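Hydrolase, alpha/beta hydrolase FOLD family (Staphylococcus aureus, PDB 2XMZ) probably catalyses the formation of 2-succinyl-6-hydroxy-2,4-cyclohexadiene-1-carboxylate in menaquinone biosynthesis, acting as a lyase built on the alpha/beta hydrolase fold. Local coordinates at residues 170-173 and 174-178; 147-150 and 151-155. All blocks are in the same frame, centred on the assembly; numbering follows the deposited sequence. Where two conformers were deposited one is given.

Running from the N terminus, the chain first reaches interaction 2 (147-155), at the end of helix 145-152, and then interaction 1 (170-178), at the end of helix 166-177. Each contact closes only a helical turn, so the two stand in series and neither nests within nor crosses the other. Their centres nevertheless lie about 11 Å apart, because the two helices, successive in the chain, pack together. Arg173 NH2 of interaction 1 makes a salt bridge with Glu153 OE2 (2.7 Å) of interaction 2, and Arg176 CB rests on Val149 CG2 at 3.6 Å. Both helices belong to the helical insertion between sheet strands 110-114 and 210-215.

Interaction 1. Residues 170-173 and 174-178; sequences HQIR and QQRLS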
ATOM      1  N   HIS A 170      16.133  -2.760 -11.887  1.00 38.10           N
ATOM      2  CA  HIS A 170      15.735  -1.957 -13.052  1.00 38.29           C
ATOM      3  C   HIS A 170      14.244  -1.593 -13.063  1.00 37.60           C
ATOM      4  O   HIS A 170      13.907  -0.409 -13.189  1.00 36.48           O
ATOM      5  CB  HIS A 170      16.118  -2.679 -14.354  1.00 40.10           C
ATOM      6  CG  HIS A 170      15.646  -1.993 -15.603  1.00 39.62           C
ATOM      7  ND1 HIS A 170      16.363  -0.989 -16.218  1.00 40.03           N
ATOM      8  CD2 HIS A 170      14.551  -2.200 -16.377  1.00 38.52           C
ATOM      9  CE1 HIS A 170      15.720  -0.588 -17.300  1.00 37.41           C
ATOM     10  NE2 HIS A 170      14.620  -1.311 -17.422  1.00 37.38           N
ATOM     11  N   GLN A 171      13.364  -2.596 -12.930  1.00 37.73           N
ATOM     12  CA  GLN A 171      11.910  -2.380 -12.942  1.00 37.83           C
ATOM     13  C   GLN A 171      11.462  -1.409 -11.845  1.00 35.81           C
ATOM     14  O   GLN A 171      10.684  -0.494 -12.105  1.00 35.06           O
ATOM     15  CB  GLN A 171      11.150  -3.698 -12.769  1.00 38.45           C
ATOM     16  CG  GLN A 171      11.103  -4.595 -13.996  1.00 44.36           C
ATOM     17  CD  GLN A 171      10.503  -5.970 -13.687  1.00 50.18           C
ATOM     18  OE1 GLN A 171      11.038  -6.729 -12.861  1.00 52.60           O
ATOM     19  NE2 GLN A 171       9.393  -6.299 -14.353  1.00 51.77           N
ATOM     20  N   ILE A 172      11.943  -1.646 -10.626  1.00 34.73           N
ATOM     21  CA  ILE A 172      11.699  -0.755  -9.493  1.00 33.56           C
ATOM     22  C   ILE A 172      12.167   0.678  -9.801  1.00 33.46           C
ATOM     23  O   ILE A 172      11.395   1.629  -9.615  1.00 31.97           O
ATOM     24  CB  ILE A 172      12.366  -1.275  -8.195  1.00 33.22           C
ATOM     25  CG1 ILE A 172      11.657  -2.543  -7.706  1.00 33.54           C
ATOM     26  CG2 ILE A 172      12.301  -0.217  -7.100  1.00 31.74           C
ATOM     27  CD1 ILE A 172      12.424  -3.309  -6.650  1.00 33.62           C
ATOM     28  N   ARG A 173      13.417   0.813 -10.271  1.00 33.99           N
ATOM     29  CA  ARG A 173      14.009   2.120 -10.598  1.00 34.52           C
ATOM     30  C   ARG A 173      13.211   2.862 -11.674  1.00 34.85           C
ATOM     31  O   ARG A 173      12.996   4.069 -11.576  1.00 33.91           O
ATOM     32  CB  ARG A 173      15.482   1.980 -11.037  1.00 35.67           C
ATOM     33  CG  ARG A 173      16.165   3.322 -11.267  1.00 35.63           C
ATOM     34  CD  ARG A 173      17.636   3.205 -11.606  1.00 36.17           C
ATOM     35  NE  ARG A 173      18.179   4.496 -12.023  1.00 35.72           N
ATOM     36  CZ  ARG A 173      18.501   5.493 -11.200  1.00 35.65           C
ATOM     37  NH1 ARG A 173      18.974   6.622 -11.703  1.00 34.82           N
ATOM     38  NH2 ARG A 173      18.355   5.373  -9.877  1.00 32.87           N
ATOM     39  N   GLN A 174      12.777   2.125 -12.692  1.00 35.87           N
ATOM     40  CA  GLN A 174      11.990   2.683 -13.777  1.00 36.53           C
ATOM     41  C   GLN A 174      10.638   3.178 -13.285  1.00 35.10           C
ATOM     42  O   GLN A 174      10.195   4.267 -13.682  1.00 35.56           O
ATOM     43  CB  GLN A 174      11.836   1.646 -14.913  1.00 37.86           C
ATOM     44  CG  GLN A 174      10.819   1.995 -15.998  0.50 38.57           C
ATOM     45  CD  GLN A 174       9.379   1.743 -15.580  0.50 38.02           C
ATOM     46  OE1 GLN A 174       8.485   2.535 -15.891  0.50 37.32           O
ATOM     47  NE2 GLN A 174       9.150   0.645 -14.854  0.50 39.45           N
ATOM     48  N   GLN A 175       9.992   2.380 -12.429  1.00 34.04           N
ATOM     49  CA  GLN A 175       8.696   2.715 -11.863  1.00 31.79           C
ATOM     50  C   GLN A 175       8.784   3.998 -11.039  1.00 29.80           C
ATOM     51  O   GLN A 175       7.884   4.846 -11.096  1.00 29.43           O
ATOM     52  CB  GLN A 175       8.158   1.566 -11.016  1.00 31.61           C
ATOM     53  CG  GLN A 175       7.406   0.469 -11.802  1.00 35.14           C
ATOM     54  CD  GLN A 175       7.251  -0.840 -11.030  1.00 37.34           C
ATOM     55  OE1 GLN A 175       7.430  -0.887  -9.806  1.00 37.77           O
ATOM     56  NE2 GLN A 175       6.913  -1.910 -11.747  1.00 39.37           N
ATOM     57  N   ARG A 176       9.874   4.142 -10.289  1.00 27.75           N
ATOM     58  CA  ARG A 176      10.119   5.353  -9.501  1.00 26.34           C
ATOM     59  C   ARG A 176      10.405   6.583 -10.407  1.00 26.05           C
ATOM     60  O   ARG A 176       9.840   7.669 -10.208  1.00 24.04           O
ATOM     61  CB  ARG A 176      11.284   5.116  -8.521  1.00 26.32           C
ATOM     62  CG  ARG A 176      11.023   3.984  -7.477  1.00 26.00           C
ATOM     63  CD  ARG A 176      12.235   3.813  -6.576  1.00 25.99           C
ATOM     64  NE  ARG A 176      11.974   2.982  -5.400  1.00 24.27           N
ATOM     65  CZ  ARG A 176      12.911   2.334  -4.713  1.00 23.33           C
ATOM     66  NH1 ARG A 176      14.191   2.400  -5.078  1.00 23.10           N
ATOM     67  NH2 ARG A 176      12.564   1.617  -3.649  1.00 24.98           N
ATOM     68  N   LEU A 177      11.273   6.395 -11.404  1.00 27.61           N
ATOM     69  CA  LEU A 177      11.702   7.479 -12.310  1.00 28.35           C
ATOM     70  C   LEU A 177      10.558   8.002 -13.165  1.00 28.48           C
ATOM     71  O   LEU A 177      10.585   9.148 -13.645  1.00 28.87           O
ATOM     72  CB  LEU A 177      12.861   7.016 -13.201  1.00 30.59           C
ATOM     73  CG  LEU A 177      14.211   6.728 -12.508  1.00 31.10           C
ATOM     74  CD1 LEU A 177      15.259   6.209 -13.508  1.00 31.44           C
ATOM     75  CD2 LEU A 177      14.727   7.948 -11.782  1.00 31.67           C
ATOM     76  N   SER A 178       9.543   7.166 -13.365  1.00 27.54           N
ATOM     77  CA  SER A 178       8.421   7.570 -14.197  1.00 27.78           C
ATOM     78  C   SER A 178       7.403   8.380 -13.402  1.00 25.94           C
ATOM     79  O   SER A 178       6.494   8.963 -13.981  1.00 25.80           O
ATOM     80  CB  SER A 178       7.741   6.363 -14.809  1.00 28.29           C
ATOM     81  OG  SER A 178       7.038   5.685 -13.795  1.00 27.86           O
TER
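Ile172 and Arg176, one turn apart, run side by side and point the same way. The CG2 methyl of Ile172 sits over the centre of the Arg176 guanidinium, 3.5 Å from CZ, and so blankets one face of that flat group. Both first torsions matter here: CG2 of Ile172 is anti to its backbone N, while Arg176 carries CG anti to its own carbonyl carbon (chi1 -62°) and then runs extended to NE. On the next pair along the helix, CD1 of Leu177 comes over a face of the Arg173 guanidinium, 3.7 Å from NE, with the two side chains slanting across each other.

Beneath these pairs the backbone bonds step regularly from residue i+4 to i: Gln174 N to His170 O (2.8 Å), Gln175 N to Gln171 O (3.0 Å), Arg176 N to Ile172 O (3.0 Å) and Leu177 N to Arg173 O (2.9 Å). At the C-terminal end Ser178 OG donates to Gln175 O from above the carbonyl plane, 3.0 Å away.

Farther out, the charged ends are held by other parts of the chain. Besides its partner Glu153, Arg173 NH2 has a probable hydrogen bond to Asn150 OD1; together they anchor NH2 and should limit how the guanidinium can turn. Arg176 makes a cation-pi contact with Phe158, and Ser178 OG is also bonded to Arg30.

The whole is the last turns of an alpha helix, with aliphatic groups laid on arginine planes at i and i+4. In this alpha/beta hydrolase fold it belongs to helix 166-177 of the insertion after strand 110-114, where the Arg176 side chain comes near, without touching, a probable Ser-His-Asp triad.

Interaction 2. Residues 147-150 and 151-155; sequences LFVN and DWEKL
Helical bonds from Asp151 N to Leu147 O (3.2 Å), Trp152 N to Phe148 O (2.7 Å) and Glu153 N to Val149 O (2.8 Å) carry the backbone into a type I beta turn from Trp152 to Leu155. Phe148 and Trp152 point the same way from successive turns, each with CG anti to its backbone N (chi1 -174° and -163°). Their planes are nearly parallel, 23° apart, but slid so far that the rings barely overlap; Phe148 CZ approaches Trp152 CE3 to 3.5 Å. Phe148 CE2 lies over one face of the indole, toward the rim, and the turn brings Leu155 CD1 over the other, 3.5 Å above its plane and again toward the rim. On another side of the helix, a water donates to both Leu147 O and Asp151 OD1, joining the carboxylate to the backbone. Val149 CG1 lies against the Glu153 side chain; Arg173 is the outside partner of both Glu153 and Asn150. Phe25 meets Trp152 edge-to-face. This is an i to i+4 aromatic pair at a helix C terminus, in the helical insertion of an alpha/beta hydrolase, with Trp152 near, but not touching, the probable nucleophile elbow.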
ATOM      1  N   LEU A 147      17.352  12.512  -9.176  1.00 38.31           N
ATOM      2  CA  LEU A 147      18.216  12.720  -8.015  1.00 39.36           C
ATOM      3  C   LEU A 147      17.532  12.208  -6.739  1.00 37.67           C
ATOM      4  O   LEU A 147      18.164  11.590  -5.885  1.00 37.96           O
ATOM      5  CB  LEU A 147      18.642  14.194  -7.907  1.00 40.58           C
ATOM      6  CG  LEU A 147      19.528  14.744  -9.056  1.00 42.87           C
ATOM      7  CD1 LEU A 147      19.611  16.267  -9.029  1.00 43.24           C
ATOM      8  CD2 LEU A 147      20.943  14.134  -9.128  1.00 45.73           C
ATOM      9  N   PHE A 148      16.227  12.434  -6.637  1.00 36.17           N
ATOM     10  CA  PHE A 148      15.460  11.903  -5.509  1.00 34.20           C
ATOM     11  C   PHE A 148      15.527  10.386  -5.424  1.00 33.52           C
ATOM     12  O   PHE A 148      15.788   9.833  -4.348  1.00 33.24           O
ATOM     13  CB  PHE A 148      14.006  12.379  -5.554  1.00 32.58           C
ATOM     14  CG  PHE A 148      13.222  11.979  -4.352  1.00 31.94           C
ATOM     15  CD1 PHE A 148      13.257  12.753  -3.189  1.00 30.72           C
ATOM     16  CD2 PHE A 148      12.473  10.803  -4.362  1.00 29.59           C
ATOM     17  CE1 PHE A 148      12.551  12.371  -2.069  1.00 29.85           C
ATOM     18  CE2 PHE A 148      11.759  10.414  -3.237  1.00 28.37           C
ATOM     19  CZ  PHE A 148      11.797  11.206  -2.088  1.00 28.43           C
ATOM     20  N   VAL A 149      15.284   9.718  -6.556  1.00 33.58           N
ATOM     21  CA  VAL A 149      15.309   8.250  -6.638  1.00 32.48           C
ATOM     22  C   VAL A 149      16.706   7.711  -6.299  1.00 34.27           C
ATOM     23  O   VAL A 149      16.831   6.712  -5.593  1.00 33.11           O
ATOM     24  CB  VAL A 149      14.840   7.738  -8.032  1.00 32.65           C
ATOM     25  CG1 VAL A 149      15.047   6.232  -8.176  1.00 31.83           C
ATOM     26  CG2 VAL A 149      13.359   8.054  -8.259  1.00 30.64           C
ATOM     27  N   ASN A 150      17.751   8.386  -6.782  1.00 36.27           N
ATOM     28  CA  ASN A 150      19.115   8.000  -6.438  1.00 38.40           C
ATOM     29  C   ASN A 150      19.330   7.936  -4.917  1.00 38.89           C
ATOM     30  O   ASN A 150      19.873   6.947  -4.398  1.00 39.57           O
ATOM     31  CB  ASN A 150      20.128   8.920  -7.131  1.00 39.60           C
ATOM     32  CG  ASN A 150      20.179   8.697  -8.635  1.00 40.21           C
ATOM     33  OD1 ASN A 150      19.682   7.689  -9.151  1.00 40.70           O
ATOM     34  ND2 ASN A 150      20.790   9.631  -9.345  1.00 40.27           N
ATOM     35  N   ASP A 151      18.857   8.966  -4.210  1.00 39.16           N
ATOM     36  CA  ASP A 151      18.941   9.020  -2.750  1.00 39.42           C
ATOM     37  C   ASP A 151      17.967   8.021  -2.091  1.00 37.96           C
ATOM     38  O   ASP A 151      18.328   7.362  -1.120  1.00 38.02           O
ATOM     39  CB  ASP A 151      18.673  10.443  -2.238  1.00 39.29           C
ATOM     40  CG  ASP A 151      19.815  11.409  -2.524  1.00 42.45           C
ATOM     41  OD1 ASP A 151      20.816  11.037  -3.188  1.00 43.26           O
ATOM     42  OD2 ASP A 151      19.711  12.570  -2.068  1.00 44.17           O
ATOM     43  N   TRP A 152      16.752   7.912  -2.638  1.00 36.95           N
ATOM     44  CA  TRP A 152      15.720   7.006  -2.125  1.00 35.51           C
ATOM     45  C   TRP A 152      16.204   5.561  -2.137  1.00 35.69           C
ATOM     46  O   TRP A 152      16.021   4.836  -1.147  1.00 35.18           O
ATOM     47  CB  TRP A 152      14.449   7.128  -2.956  1.00 35.37           C
ATOM     48  CG  TRP A 152      13.209   6.570  -2.327  1.00 33.94           C
ATOM     49  CD1 TRP A 152      12.534   5.445  -2.705  1.00 33.25           C
ATOM     50  CD2 TRP A 152      12.462   7.141  -1.243  1.00 34.06           C
ATOM     51  NE1 TRP A 152      11.409   5.279  -1.923  1.00 32.35           N
ATOM     52  CE2 TRP A 152      11.348   6.301  -1.012  1.00 32.99           C
ATOM     53  CE3 TRP A 152      12.625   8.281  -0.447  1.00 35.22           C
ATOM     54  CZ2 TRP A 152      10.407   6.554   0.002  1.00 33.75           C
ATOM     55  CZ3 TRP A 152      11.684   8.532   0.566  1.00 35.80           C
ATOM     56  CH2 TRP A 152      10.590   7.673   0.772  1.00 33.42           C
ATOM     57  N   GLU A 153      16.823   5.160  -3.249  1.00 35.43           N
ATOM     58  CA  GLU A 153      17.467   3.845  -3.403  1.00 36.03           C
ATOM     59  C   GLU A 153      18.446   3.487  -2.280  1.00 36.04           C
ATOM     60  O   GLU A 153      18.659   2.315  -2.009  1.00 36.77           O
ATOM     61  CB  GLU A 153      18.256   3.787  -4.714  1.00 37.40           C
ATOM     62  CG  GLU A 153      17.431   3.590  -5.978  1.00 38.94           C
ATOM     63  CD  GLU A 153      18.288   3.399  -7.228  1.00 41.95           C
ATOM     64  OE1 GLU A 153      19.532   3.326  -7.119  1.00 42.59           O
ATOM     65  OE2 GLU A 153      17.711   3.300  -8.330  1.00 44.14           O
ATOM     66  N   LYS A 154      19.074   4.493  -1.670  1.00 35.85           N
ATOM     67  CA  LYS A 154      20.123   4.260  -0.652  1.00 36.51           C
ATOM     68  C   LYS A 154      19.612   4.252   0.785  1.00 35.32           C
ATOM     69  O   LYS A 154      20.406   4.096   1.711  1.00 36.20           O
ATOM     70  CB  LYS A 154      21.239   5.301  -0.769  1.00 37.45           C
ATOM     71  CG  LYS A 154      21.965   5.291  -2.081  1.00 39.52           C
ATOM     72  CD  LYS A 154      23.115   6.299  -2.071  1.00 41.62           C
ATOM     73  CE  LYS A 154      23.338   6.831  -3.465  1.00 44.58           C
ATOM     74  NZ  LYS A 154      24.139   5.906  -4.310  1.00 45.86           N
ATOM     75  N   LEU A 155      18.304   4.434   0.977  1.00 33.65           N
ATOM     76  CA  LEU A 155      17.725   4.405   2.326  1.00 32.81           C
ATOM     77  C   LEU A 155      17.882   3.016   2.945  1.00 32.71           C
ATOM     78  O   LEU A 155      17.734   2.015   2.245  1.00 32.76           O
ATOM     79  CB  LEU A 155      16.254   4.840   2.325  1.00 31.67           C
ATOM     80  CG  LEU A 155      15.924   6.327   2.129  1.00 31.57           C
ATOM     81  CD1 LEU A 155      14.424   6.488   1.971  1.00 32.01           C
ATOM     82  CD2 LEU A 155      16.427   7.170   3.291  1.00 32.93           C
TER
HETATM   83  O   HOH W   1      20.820  12.382  -5.435  1.00 38.14           O